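Local coordinates for protein putative phosphohydrolase (Shewanella amazonensis, PDB 3M1T) that is of unknown function but carries an all-helical HDOD domain, related to the HD phosphodiesterases, and may act in signal transduction, at residues P193-G198 with S212-M217; I181-A186 with K197-Q202; I115-L120 with A219-I224; D105-T110 with C134-S139; T110-I115 with K262-G267. One frame throughout, in Å; residues are numbered along the deposited sequence. Where two conformers were deposited one is given.

Contact 1. Residues P193-G198 with S212-M217; sequences PHLVKG and SKLAGM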
# COMPACT_ATOMS: atom_id res chain seq x y z
N PRO A 193 -12.06 7.11 4.07
CA PRO A 193 -12.84 5.89 4.04
C PRO A 193 -12.70 5.06 2.76
O PRO A 193 -12.66 3.84 2.84
CB PRO A 193 -14.26 6.37 4.18
CG PRO A 193 -14.19 7.67 4.89
CD PRO A 193 -12.86 8.26 4.52
N HIS A 194 -12.51 5.70 1.61
CA HIS A 194 -12.25 4.94 0.40
C HIS A 194 -11.01 4.05 0.51
O HIS A 194 -11.01 2.89 0.11
CB HIS A 194 -12.05 5.87 -0.83
CG HIS A 194 -13.28 6.55 -1.28
ND1 HIS A 194 -14.48 5.89 -1.42
CD2 HIS A 194 -13.50 7.84 -1.63
CE1 HIS A 194 -15.41 6.77 -1.79
NE2 HIS A 194 -14.82 7.95 -1.95
N LEU A 195 -9.94 4.63 1.02
CA LEU A 195 -8.70 3.91 1.22
C LEU A 195 -8.92 2.75 2.17
O LEU A 195 -8.45 1.62 1.97
CB LEU A 195 -7.59 4.86 1.68
CG LEU A 195 -7.06 5.77 0.57
CD1 LEU A 195 -6.11 6.81 1.16
CD2 LEU A 195 -6.30 5.00 -0.49
N VAL A 196 -9.53 3.05 3.33
CA VAL A 196 -9.80 2.04 4.36
C VAL A 196 -10.57 0.84 3.76
O VAL A 196 -10.16 -0.31 3.98
CB VAL A 196 -10.56 2.67 5.56
CG1 VAL A 196 -11.00 1.56 6.56
CG2 VAL A 196 -9.66 3.76 6.18
N LYS A 197 -11.61 1.12 3.01
CA LYS A 197 -12.45 0.04 2.44
C LYS A 197 -11.66 -0.75 1.39
O LYS A 197 -11.79 -1.99 1.32
CB LYS A 197 -13.68 0.62 1.86
CG LYS A 197 -14.62 -0.47 1.31
CD LYS A 197 -15.80 0.19 0.59
CE LYS A 197 -16.82 -0.85 0.15
NZ LYS A 197 -17.92 -0.16 -0.56
N GLY A 198 -10.78 -0.07 0.66
CA GLY A 198 -9.91 -0.78 -0.34
C GLY A 198 -9.04 -1.79 0.35
O GLY A 198 -8.99 -2.96 -0.04
N SER A 212 -15.96 -2.01 -4.12
CA SER A 212 -14.83 -1.08 -3.99
C SER A 212 -13.85 -1.31 -5.14
O SER A 212 -13.18 -2.36 -5.21
CB SER A 212 -14.08 -1.34 -2.69
OG SER A 212 -12.81 -0.65 -2.64
N LYS A 213 -13.74 -0.31 -6.01
CA LYS A 213 -12.72 -0.40 -7.07
C LYS A 213 -11.29 -0.52 -6.53
O LYS A 213 -10.48 -1.27 -7.06
CB LYS A 213 -12.83 0.74 -8.04
CG LYS A 213 -14.11 0.70 -8.87
CD LYS A 213 -14.28 1.98 -9.72
CE LYS A 213 -15.57 1.86 -10.59
NZ LYS A 213 -15.86 3.21 -11.16
N LEU A 214 -11.00 0.21 -5.45
CA LEU A 214 -9.68 0.09 -4.86
C LEU A 214 -9.35 -1.31 -4.37
O LEU A 214 -8.24 -1.77 -4.57
CB LEU A 214 -9.48 1.12 -3.73
CG LEU A 214 -9.29 2.54 -4.21
CD1 LEU A 214 -9.39 3.44 -2.95
CD2 LEU A 214 -7.84 2.77 -4.83
N ALA A 215 -10.30 -2.00 -3.75
CA ALA A 215 -10.09 -3.36 -3.32
C ALA A 215 -9.86 -4.26 -4.53
O ALA A 215 -9.00 -5.11 -4.45
CB ALA A 215 -11.26 -3.89 -2.48
N GLY A 216 -10.60 -4.02 -5.59
CA GLY A 216 -10.42 -4.81 -6.83
C GLY A 216 -9.04 -4.58 -7.40
O GLY A 216 -8.36 -5.53 -7.86
N MSE A 217 -8.63 -3.32 -7.43
CA MSE A 217 -7.26 -2.98 -7.90
C MSE A 217 -6.21 -3.67 -7.06
O MSE A 217 -5.20 -4.22 -7.59
CB MSE A 217 -7.00 -1.46 -7.88
CG MSE A 217 -7.74 -0.68 -8.97
SE MSE A 217 -7.38 1.17 -8.89
CE MSE A 217 -9.10 1.84 -8.29
O HOH W 1 -12.91 1.85 -1.68
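Leu214 reaches from the start of helix 213-227 to helix 193-200, and its atoms can be followed outward one by one. Leu214 CB lies against the backbone of the facing helix, 3.9 Å from Gly198 CA. From there CG is set anti to the carbonyl carbon (chi1 -74°), which sends the branch back toward the N-terminal turn of the other helix. Leu214 CD1 ends beside the backbone of His194, with His194 O at 3.5 Å, and also touches the side chain of Leu195, whose CD2 is 4.2 Å from Leu214 CD1. The other methyl, CD2, turns to Cys134 on helix 128-137, which underlies both helices. The close approach depends on Gly198: a CB there would collide with Leu214 CB, and the CA atoms of Gly198 and Ala215 come within 3.9 Å. Local axes cross at -42°. At this crossing Ser212 serves as the N-cap of helix 213-227, its OG accepting from Ala215 N at 3.1 Å with an N-H...O angle of 162°. The same OG meets a water that donates to His194 O, so a capping hydroxyl and a helix carbonyl are joined through one solvent molecule. Ala215 CB rests 3.5 Å from Gly198 O. Along the other flank the extended chain of Lys197 runs past Ser212, with Lys197 CE 4.0 Å from Ser212 CB, and carries its NZ onward to a hydrogen bond with Pro210 O in the loop before the cap.

Contact 2. Residues I181-A186 with K197-Q202; sequences IGALLA and KGIQFQ
Two consecutive helices of the HDOD domain, 178-188 and 193-200, meet here through small residues on the first and one branched side chain on the second. Ile199 does most of the touching, and its two branches part company at CB. Ile199 CG2, anti to the backbone N, presses on the backbone of the first helix, 3.5 Å from Ala183 N and close to Gly182 C. CG1 leaves in the other direction, anti to the carbonyl carbon (chi1 -59°), and brings CD1 to the methyl of Ala186, with Ile199 CD1 and Ala186 CB 3.5 Å apart. Ala183 CB fits next to Gln200, 3.8 Å from Gln200 N. Because the residues of 181-186 that touch are Gly182, Ala183 and Ala186, the CA atoms of Ala183 and Gln200 approach to 5.2 Å; Val196, one turn earlier on helix 193-200, packs on Ala183 and Ala186 as well. This tight pairing runs up to the end of the helix, where Phe201 is the first residue to leave helical backbone angles. Gln202 then folds its amide back over the terminus: Gln202 NE2 donates to Ile199 O at 2.9 Å, nearly straight at 166°. The bond uses a lone pair in the carbonyl plane, with the acceptor lying in the amide plane. Both ends of that amide have further partners, since NE2 also donates to His138 O and OE1 is hydrogen-bonded to Lys222 NZ of helix 213-227.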
# COMPACT_ATOMS: atom_id res chain seq x y z
N ILE A 181 -7.13 -5.44 10.12
CA ILE A 181 -6.32 -4.65 11.04
C ILE A 181 -5.51 -3.60 10.27
O ILE A 181 -5.33 -2.50 10.80
CB ILE A 181 -5.46 -5.49 12.04
CG1 ILE A 181 -5.11 -4.62 13.24
CG2 ILE A 181 -4.29 -6.20 11.33
CD1 ILE A 181 -4.41 -5.42 14.38
N GLY A 182 -5.07 -3.89 9.05
CA GLY A 182 -4.44 -2.88 8.21
C GLY A 182 -5.42 -1.74 7.88
O GLY A 182 -5.04 -0.56 7.89
N ALA A 183 -6.66 -2.10 7.64
CA ALA A 183 -7.68 -1.09 7.41
C ALA A 183 -7.93 -0.24 8.66
O ALA A 183 -8.09 0.99 8.60
CB ALA A 183 -9.01 -1.74 6.94
N LEU A 184 -8.00 -0.93 9.79
CA LEU A 184 -8.18 -0.23 11.09
C LEU A 184 -7.06 0.73 11.34
O LEU A 184 -7.33 1.85 11.82
CB LEU A 184 -8.25 -1.26 12.21
CG LEU A 184 -8.69 -0.73 13.53
CD1 LEU A 184 -10.19 -0.43 13.52
CD2 LEU A 184 -8.34 -1.68 14.70
N LEU A 185 -5.82 0.35 11.04
CA LEU A 185 -4.65 1.26 11.19
C LEU A 185 -4.86 2.48 10.28
O LEU A 185 -4.67 3.62 10.72
CB LEU A 185 -3.33 0.56 10.84
CG LEU A 185 -2.08 1.41 11.04
CD1 LEU A 185 -1.92 1.78 12.54
CD2 LEU A 185 -0.86 0.76 10.46
N ALA A 186 -5.17 2.23 9.01
CA ALA A 186 -5.36 3.34 8.06
C ALA A 186 -6.44 4.27 8.56
O ALA A 186 -6.30 5.49 8.45
CB ALA A 186 -5.68 2.81 6.67
N LYS A 197 -11.61 1.12 3.01
CA LYS A 197 -12.45 0.04 2.44
C LYS A 197 -11.66 -0.75 1.39
O LYS A 197 -11.79 -1.99 1.32
CB LYS A 197 -13.68 0.62 1.86
CG LYS A 197 -14.62 -0.47 1.31
CD LYS A 197 -15.80 0.19 0.59
CE LYS A 197 -16.82 -0.85 0.15
NZ LYS A 197 -17.92 -0.16 -0.56
N GLY A 198 -10.78 -0.07 0.66
CA GLY A 198 -9.91 -0.78 -0.34
C GLY A 198 -9.04 -1.79 0.35
O GLY A 198 -8.99 -2.96 -0.04
N ILE A 199 -8.37 -1.37 1.43
CA ILE A 199 -7.52 -2.24 2.22
C ILE A 199 -8.33 -3.41 2.79
O ILE A 199 -7.91 -4.57 2.72
CB ILE A 199 -6.79 -1.46 3.36
CG1 ILE A 199 -5.95 -0.35 2.74
CG2 ILE A 199 -5.95 -2.42 4.20
CD1 ILE A 199 -5.56 0.74 3.79
N GLN A 200 -9.48 -3.11 3.39
CA GLN A 200 -10.33 -4.07 4.05
C GLN A 200 -10.73 -5.24 3.13
O GLN A 200 -10.68 -6.39 3.56
CB GLN A 200 -11.58 -3.37 4.57
CG GLN A 200 -12.54 -4.30 5.23
CD GLN A 200 -13.89 -3.69 5.51
OE1 GLN A 200 -14.20 -2.52 5.13
NE2 GLN A 200 -14.73 -4.46 6.18
N PHE A 201 -11.07 -4.92 1.88
CA PHE A 201 -11.62 -5.94 0.99
C PHE A 201 -10.62 -6.48 -0.01
O PHE A 201 -11.00 -7.21 -0.92
CB PHE A 201 -12.86 -5.40 0.27
CG PHE A 201 -14.10 -5.45 1.10
CD1 PHE A 201 -14.84 -6.63 1.18
CD2 PHE A 201 -14.50 -4.35 1.82
CE1 PHE A 201 -15.96 -6.69 1.98
CE2 PHE A 201 -15.62 -4.40 2.64
CZ PHE A 201 -16.34 -5.58 2.70
N GLN A 202 -9.32 -6.20 0.18
CA GLN A 202 -8.32 -6.62 -0.80
C GLN A 202 -8.34 -8.13 -1.17
O GLN A 202 -7.84 -8.48 -2.24
CB GLN A 202 -6.94 -6.22 -0.33
CG GLN A 202 -6.46 -6.96 0.92
CD GLN A 202 -5.14 -6.45 1.40
OE1 GLN A 202 -4.07 -6.91 1.00
NE2 GLN A 202 -5.20 -5.36 2.23

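Contact 3. Residues I115-L120 with A219-I224; sequences IICQEL and AMAKQI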
# COMPACT_ATOMS: atom_id res chain seq x y z
N ILE A 115 2.61 0.75 -7.64
CA ILE A 115 2.82 1.19 -9.03
C ILE A 115 1.80 0.57 -9.99
O ILE A 115 1.23 1.25 -10.90
CB ILE A 115 4.29 0.88 -9.47
CG1 ILE A 115 5.27 1.80 -8.74
CG2 ILE A 115 4.42 0.92 -11.02
CD1 ILE A 115 6.73 1.29 -8.90
N ILE A 116 1.56 -0.71 -9.79
CA ILE A 116 0.56 -1.43 -10.58
C ILE A 116 -0.83 -0.84 -10.36
O ILE A 116 -1.54 -0.51 -11.31
CB ILE A 116 0.56 -2.96 -10.31
CG1 ILE A 116 1.89 -3.61 -10.71
CG2 ILE A 116 -0.63 -3.65 -11.07
CD1 ILE A 116 2.12 -4.96 -10.03
N CYS A 117 -1.21 -0.61 -9.09
CA CYS A 117 -2.51 -0.02 -8.82
C CYS A 117 -2.71 1.36 -9.52
O CYS A 117 -3.76 1.69 -10.03
CB CYS A 117 -2.68 0.20 -7.32
SG CYS A 117 -2.99 -1.29 -6.37
N GLN A 118 -1.68 2.19 -9.48
CA GLN A 118 -1.72 3.49 -10.11
C GLN A 118 -2.06 3.40 -11.61
O GLN A 118 -2.81 4.23 -12.14
CB GLN A 118 -0.38 4.18 -9.89
CG GLN A 118 -0.37 5.65 -10.20
CD GLN A 118 0.93 6.32 -9.77
OE1 GLN A 118 2.02 5.91 -10.18
NE2 GLN A 118 0.81 7.38 -8.95
N GLU A 119 -1.46 2.43 -12.29
CA GLU A 119 -1.71 2.18 -13.69
C GLU A 119 -3.15 1.68 -13.90
O GLU A 119 -3.83 2.10 -14.83
CB GLU A 119 -0.75 1.11 -14.22
CG GLU A 119 -0.98 0.73 -15.68
CD GLU A 119 -0.87 1.89 -16.66
OE1 GLU A 119 -0.11 2.86 -16.39
OE2 GLU A 119 -1.50 1.78 -17.74
N LEU A 120 -3.60 0.78 -13.04
CA LEU A 120 -5.00 0.32 -13.13
C LEU A 120 -5.97 1.49 -12.99
O LEU A 120 -6.97 1.57 -13.70
CB LEU A 120 -5.30 -0.76 -12.09
CG LEU A 120 -4.42 -2.00 -12.11
CD1 LEU A 120 -4.79 -3.01 -11.02
CD2 LEU A 120 -4.41 -2.68 -13.50
N ALA A 219 -6.52 -6.38 -5.28
CA ALA A 219 -6.56 -7.84 -5.52
C ALA A 219 -5.78 -8.20 -6.80
O ALA A 219 -4.96 -9.15 -6.81
CB ALA A 219 -7.98 -8.31 -5.59
N MSE A 220 -6.04 -7.44 -7.85
CA MSE A 220 -5.41 -7.65 -9.14
C MSE A 220 -3.91 -7.40 -9.09
O MSE A 220 -3.08 -8.23 -9.49
CB MSE A 220 -6.09 -6.79 -10.19
CG MSE A 220 -5.40 -6.85 -11.55
SE MSE A 220 -6.69 -6.47 -12.94
CE MSE A 220 -5.61 -7.08 -14.47
N ALA A 221 -3.53 -6.26 -8.49
CA ALA A 221 -2.13 -5.82 -8.41
C ALA A 221 -1.32 -6.80 -7.56
O ALA A 221 -0.17 -7.14 -7.90
CB ALA A 221 -2.07 -4.39 -7.84
N LYS A 222 -1.90 -7.29 -6.46
CA LYS A 222 -1.21 -8.27 -5.62
C LYS A 222 -0.88 -9.57 -6.34
O LYS A 222 0.18 -10.13 -6.16
CB LYS A 222 -2.02 -8.58 -4.37
CG LYS A 222 -2.06 -7.45 -3.37
CD LYS A 222 -3.02 -7.76 -2.25
CE LYS A 222 -2.53 -8.89 -1.33
NZ LYS A 222 -3.58 -9.32 -0.37
N GLN A 223 -1.86 -10.04 -7.10
CA GLN A 223 -1.71 -11.28 -7.87
C GLN A 223 -0.68 -11.10 -8.96
O GLN A 223 0.17 -11.99 -9.17
CB GLN A 223 -3.06 -11.75 -8.40
CG GLN A 223 -2.96 -13.20 -9.01
CD GLN A 223 -4.26 -13.92 -9.21
OE1 GLN A 223 -5.31 -13.49 -8.74
NE2 GLN A 223 -4.22 -15.04 -10.00
N ILE A 224 -0.67 -9.94 -9.61
CA ILE A 224 0.29 -9.64 -10.66
C ILE A 224 1.69 -9.63 -10.08
O ILE A 224 2.63 -10.25 -10.61
CB ILE A 224 -0.02 -8.28 -11.33
CG1 ILE A 224 -1.36 -8.33 -12.12
CG2 ILE A 224 1.14 -7.81 -12.17
CD1 ILE A 224 -1.79 -6.96 -12.68
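Ala221 CB sits at the centre of the first shell, touched from helix 103-124 by two side chains at once. Ile116 CG2 comes to 3.6 Å of Ala221 CB, and Cys117 SG approaches Ala221 CB to the same 3.6 Å, so the small methyl is wedged between another methyl and a thiol sulfur. Ile116 divides its contact between two partners: its CG2 is anti to the backbone N, while CG1, anti to the carbonyl carbon (chi1 -63°), carries CD1 onward to Ile224. There the two isoleucines cross obliquely, with Ile116 CD1 3.7 Å from Ile224 CG2. At the other end Leu120, one turn on from Ile116, lays its CD1 against selenomethionine Met220, with Leu120 CD1 3.9 Å from Met220 CG. The two helices run in a roughly antiparallel sense, and between these segments the contact is apolar: the local axes come within 8.9 Å and their directions differ by 133°. The alanine at the crossing lets the CA atoms of Ile116 and Ala221 come to 5.6 Å. With alanine at Ile116 both the CG2 and CD1 contacts go, which is likely to open a gap beside Ala221 and leave Ile224 CG2 without its partner methyl. In the next shell, Leu260 of helix 256-263 lies on Ile116 and Ile224, while Leu240 and Ile243 of helix 236-247 back Ile224 and Met220 respectively. Ala131 of helix 128-137 packs on Cys117. Further out still, Glu119 ties helix 103-124 to helix 256-263 by a salt bridge to Lys259, and makes a second within its own helix to Arg123.

Contact 4. Residues D105-T110 with C134-S139; sequences DFWGNT and CGILHS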
# COMPACT_ATOMS: atom_id res chain seq x y z
N ASP A 105 12.82 -5.50 1.12
CA ASP A 105 12.03 -6.45 0.33
C ASP A 105 10.52 -6.20 0.54
O ASP A 105 9.74 -6.22 -0.42
CB ASP A 105 12.36 -7.91 0.68
CG ASP A 105 13.75 -8.37 0.20
OD1 ASP A 105 14.45 -7.64 -0.52
OD2 ASP A 105 14.13 -9.50 0.56
N PHE A 106 10.13 -6.00 1.80
CA PHE A 106 8.71 -5.74 2.16
C PHE A 106 8.24 -4.53 1.40
O PHE A 106 7.22 -4.55 0.71
CB PHE A 106 8.52 -5.50 3.65
CG PHE A 106 7.11 -5.10 4.01
CD1 PHE A 106 6.11 -6.05 4.21
CD2 PHE A 106 6.77 -3.77 4.08
CE1 PHE A 106 4.81 -5.66 4.52
CE2 PHE A 106 5.47 -3.36 4.34
CZ PHE A 106 4.49 -4.31 4.56
N TRP A 107 8.97 -3.43 1.57
CA TRP A 107 8.55 -2.19 0.90
C TRP A 107 8.70 -2.26 -0.60
O TRP A 107 7.90 -1.70 -1.32
CB TRP A 107 9.29 -0.97 1.49
CG TRP A 107 8.79 -0.66 2.86
CD1 TRP A 107 9.52 -0.73 4.00
CD2 TRP A 107 7.48 -0.22 3.25
NE1 TRP A 107 8.76 -0.38 5.09
CE2 TRP A 107 7.49 -0.10 4.66
CE3 TRP A 107 6.29 0.02 2.57
CZ2 TRP A 107 6.39 0.30 5.37
CZ3 TRP A 107 5.20 0.39 3.27
CH2 TRP A 107 5.23 0.53 4.66
N GLY A 108 9.71 -2.96 -1.09
CA GLY A 108 9.82 -3.16 -2.53
C GLY A 108 8.56 -3.80 -3.10
O GLY A 108 8.06 -3.37 -4.16
N ASN A 109 8.10 -4.85 -2.46
CA ASN A 109 6.89 -5.52 -2.95
C ASN A 109 5.68 -4.59 -2.89
O ASN A 109 4.86 -4.49 -3.81
CB ASN A 109 6.60 -6.77 -2.17
CG ASN A 109 5.24 -7.33 -2.51
OD1 ASN A 109 5.07 -7.95 -3.60
ND2 ASN A 109 4.23 -7.05 -1.66
N THR A 110 5.59 -3.85 -1.77
CA THR A 110 4.52 -2.90 -1.61
C THR A 110 4.51 -1.83 -2.68
O THR A 110 3.46 -1.48 -3.21
CB THR A 110 4.46 -2.36 -0.15
OG1 THR A 110 3.76 -3.31 0.68
CG2 THR A 110 3.77 -1.03 -0.10
N CYS A 134 -3.20 3.54 -1.58
CA CYS A 134 -3.82 2.32 -1.14
C CYS A 134 -2.79 1.17 -1.18
O CYS A 134 -2.70 0.41 -0.23
CB CYS A 134 -5.04 2.04 -1.99
SG CYS A 134 -6.18 0.84 -1.24
N GLY A 135 -2.03 1.07 -2.27
CA GLY A 135 -0.95 0.13 -2.34
C GLY A 135 0.09 0.28 -1.23
O GLY A 135 0.47 -0.72 -0.60
N ILE A 136 0.48 1.52 -0.93
CA ILE A 136 1.45 1.77 0.15
C ILE A 136 0.96 1.21 1.45
O ILE A 136 1.73 0.65 2.20
CB ILE A 136 1.75 3.26 0.31
CG1 ILE A 136 2.47 3.75 -0.92
CG2 ILE A 136 2.50 3.56 1.65
CD1 ILE A 136 3.79 2.98 -1.27
N LEU A 137 -0.34 1.32 1.70
CA LEU A 137 -0.93 0.95 3.00
C LEU A 137 -1.35 -0.52 3.09
O LEU A 137 -1.66 -1.01 4.17
CB LEU A 137 -2.17 1.80 3.26
CG LEU A 137 -1.93 3.28 3.43
CD1 LEU A 137 -3.27 4.09 3.46
CD2 LEU A 137 -1.05 3.55 4.68
N HIS A 138 -1.41 -1.21 1.94
CA HIS A 138 -2.23 -2.42 1.92
C HIS A 138 -1.76 -3.57 2.77
O HIS A 138 -2.58 -4.41 3.21
CB HIS A 138 -2.44 -2.93 0.47
CG HIS A 138 -1.35 -3.81 -0.02
ND1 HIS A 138 -0.15 -3.32 -0.47
CD2 HIS A 138 -1.29 -5.17 -0.18
CE1 HIS A 138 0.59 -4.32 -0.90
NE2 HIS A 138 -0.07 -5.45 -0.70
N SER A 139 -0.45 -3.67 2.98
CA SER A 139 0.12 -4.86 3.63
C SER A 139 0.61 -4.60 5.04
O SER A 139 1.22 -5.44 5.69
CB SER A 139 1.27 -5.43 2.77
OG SER A 139 1.46 -6.80 3.11
O HOH W 2 1.36 -7.72 -1.68
O HOH W 3 1.87 -2.21 2.52
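Thr110 presses its methyl into the last turn of helix 128-137, with Thr110 CG2 3.4 Å from Gly135 O and close to Ile136 O too. This is the tight part of the contact. OG1 lies beside the backbone N (chi1 -82°), which leaves CG2 anti to that N and aimed at the carbonyls, with OG1 toward His138 and Ser139. Two rings add their edges: Trp107 CZ3 lies 3.6 Å from Ile136 O, and Phe106 CZ lies 3.6 Å from Ser139 O, each oxygen near the ring plane. Between them, Phe106 stands with CD2 over the centre of the indole. The looser part is bridged by water. One water joins Thr110 OG1, Ile136 O and Ser139 N; another links Asn109 ND2 to His138 NE2. The rotation of the imidazole is fixed, since His138 ND1 donates to Gly135 O at 2.7 Å in the ring plane, almost straight at 175°. A leucine in place of His138 has no ring nitrogens, so Gly135 O would probably be left with the backbone N of that residue as donor and the Asn109 water would lose its second anchor. In sequence the His138-Ser139 pair probably corresponds to the His-Asp signature of HD domains, with serine at the aspartate position. Around the contact, helix 213-227 packs on the His138 and Asn109 end, Leu218 and Lys222 on His138 and Ala225 on Asn109, while helix 79-94 packs Val91 against Trp107 and Ile136.

Contact 5. Residues T110-I115 with K262-G267; sequences TFEVAI and KMHGQG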
# COMPACT_ATOMS: atom_id res chain seq x y z
N THR A 110 5.59 -3.85 -1.77
CA THR A 110 4.52 -2.90 -1.61
C THR A 110 4.51 -1.83 -2.68
O THR A 110 3.46 -1.48 -3.21
CB THR A 110 4.46 -2.36 -0.15
OG1 THR A 110 3.76 -3.31 0.68
CG2 THR A 110 3.77 -1.03 -0.10
N PHE A 111 5.67 -1.27 -3.01
CA PHE A 111 5.76 -0.29 -4.09
C PHE A 111 5.40 -0.89 -5.44
O PHE A 111 4.77 -0.23 -6.24
CB PHE A 111 7.17 0.33 -4.19
CG PHE A 111 7.49 1.28 -3.08
CD1 PHE A 111 6.56 2.25 -2.70
CD2 PHE A 111 8.69 1.21 -2.42
CE1 PHE A 111 6.86 3.12 -1.68
CE2 PHE A 111 8.98 2.08 -1.41
CZ PHE A 111 8.08 3.04 -1.05
N GLU A 112 5.80 -2.13 -5.67
CA GLU A 112 5.43 -2.83 -6.93
C GLU A 112 3.92 -2.85 -7.05
O GLU A 112 3.36 -2.46 -8.08
CB GLU A 112 5.96 -4.28 -6.99
CG GLU A 112 7.44 -4.45 -7.30
CD GLU A 112 7.84 -4.07 -8.72
OE1 GLU A 112 7.16 -4.48 -9.74
OE2 GLU A 112 8.90 -3.41 -8.84
N VAL A 113 3.25 -3.25 -5.96
CA VAL A 113 1.80 -3.25 -5.93
C VAL A 113 1.24 -1.84 -6.14
O VAL A 113 0.31 -1.64 -6.92
CB VAL A 113 1.26 -3.90 -4.63
CG1 VAL A 113 -0.26 -3.63 -4.42
CG2 VAL A 113 1.58 -5.42 -4.58
N ALA A 114 1.79 -0.86 -5.44
CA ALA A 114 1.35 0.53 -5.59
C ALA A 114 1.47 1.05 -6.99
O ALA A 114 0.57 1.71 -7.53
CB ALA A 114 2.11 1.44 -4.58
N ILE A 115 2.61 0.75 -7.64
CA ILE A 115 2.82 1.19 -9.03
C ILE A 115 1.80 0.57 -9.99
O ILE A 115 1.23 1.25 -10.90
CB ILE A 115 4.29 0.88 -9.47
CG1 ILE A 115 5.27 1.80 -8.74
CG2 ILE A 115 4.42 0.92 -11.02
CD1 ILE A 115 6.73 1.29 -8.90
N LYS A 262 7.16 -2.81 -18.66
CA LYS A 262 8.02 -1.62 -18.64
C LYS A 262 8.31 -1.21 -17.18
O LYS A 262 9.43 -0.83 -16.84
CB LYS A 262 7.38 -0.44 -19.41
CG LYS A 262 7.41 -0.55 -20.94
CD LYS A 262 7.00 0.78 -21.62
N MSE A 263 7.32 -1.35 -16.31
CA MSE A 263 7.46 -0.84 -14.93
C MSE A 263 7.94 -1.87 -13.94
O MSE A 263 8.29 -1.52 -12.78
CB MSE A 263 6.14 -0.28 -14.49
CG MSE A 263 5.61 0.72 -15.50
SE MSE A 263 4.23 1.70 -14.67
CE MSE A 263 3.15 0.31 -14.25
N HIS A 264 7.96 -3.13 -14.35
CA HIS A 264 8.28 -4.23 -13.46
C HIS A 264 9.65 -3.98 -12.83
O HIS A 264 10.61 -3.71 -13.54
CB HIS A 264 8.35 -5.57 -14.20
CG HIS A 264 8.71 -6.72 -13.31
ND1 HIS A 264 9.95 -7.31 -13.31
CD2 HIS A 264 7.99 -7.37 -12.36
CE1 HIS A 264 9.98 -8.28 -12.42
NE2 HIS A 264 8.80 -8.34 -11.83
N GLY A 265 9.70 -4.07 -11.51
CA GLY A 265 10.96 -3.87 -10.77
C GLY A 265 11.21 -2.47 -10.23
O GLY A 265 12.08 -2.28 -9.37
N GLN A 266 10.50 -1.48 -10.75
CA GLN A 266 10.65 -0.11 -10.32
C GLN A 266 10.26 0.03 -8.85
O GLN A 266 10.76 0.93 -8.17
CB GLN A 266 9.79 0.83 -11.16
CG GLN A 266 10.27 1.05 -12.58
CD GLN A 266 9.36 1.94 -13.42
OE1 GLN A 266 8.41 2.56 -12.93
NE2 GLN A 266 9.65 2.00 -14.72
N GLY A 267 9.33 -0.81 -8.39
CA GLY A 267 8.93 -0.78 -6.98
C GLY A 267 10.02 -1.35 -6.09
O GLY A 267 10.38 -0.78 -5.05
O HOH W 4 5.68 -2.77 -11.08
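Glu112 and His264 bring two flat groups together across this contact. The imidazole is stacked on Trp228, and Glu112 OE1 approaches the ring obliquely, 4.0 Å from His264 CD2. At the edge of the Phe111 ring, near its plane, lies Gly267 O. Of the carboxylate oxygens OE1 is the surer acceptor: Gly265 N donates to Glu112 OE1 at 3.1 Å, straight at 172°, from the syn side and 19° out of the carboxylate plane. A water also donates to OE1. OE2 sits too close to Gly265 in the model, so its bonds, to Met268 N and the weak one to Gly267 N, are less sure in detail. The chain of Glu112 is bent at chi2 (-69°), which curls the carboxylate toward these amides. Beside it, Ile115 CD1 reaches to 3.4 Å from Gly267 N, while Ile115 CG2 slides past selenomethionine Met263, 3.5 Å from Met263 CE. Phe111 CB rests 3.5 Å from Gly267 CA, where any CB would collide with the backbone of helix 103-124. Gly265 closes the link between helices 256-263 and 266-272: it is the N-cap, within a type II turn, at backbone angles suited to glycine. The arrangement is a helix N-terminus whose amides are met by a carboxylate from another helix.

How the contacts relate
Contacts 1 to 4 are buried, and contact 4 lies closest to the chain centre; contact 5 is partly buried. Helix 103-124 carries one side of contacts 3, 4 and 5, and contact 5 shares Ile115 with contact 3 and Thr110 with contact 4. Helix 193-200 serves contacts 1 and 2, and helix 213-227 links contacts 1 and 3. The chemistry shifts with place: contact 3 is wholly apolar across its segments and contact 2 nearly so, contacts 1 and 4 add bridging waters, and contact 5 sets a carboxylate against backbone amides at a helix start. Gln202 ties contact 2 to contacts 3 and 4, through Lys222 NZ and His138 O.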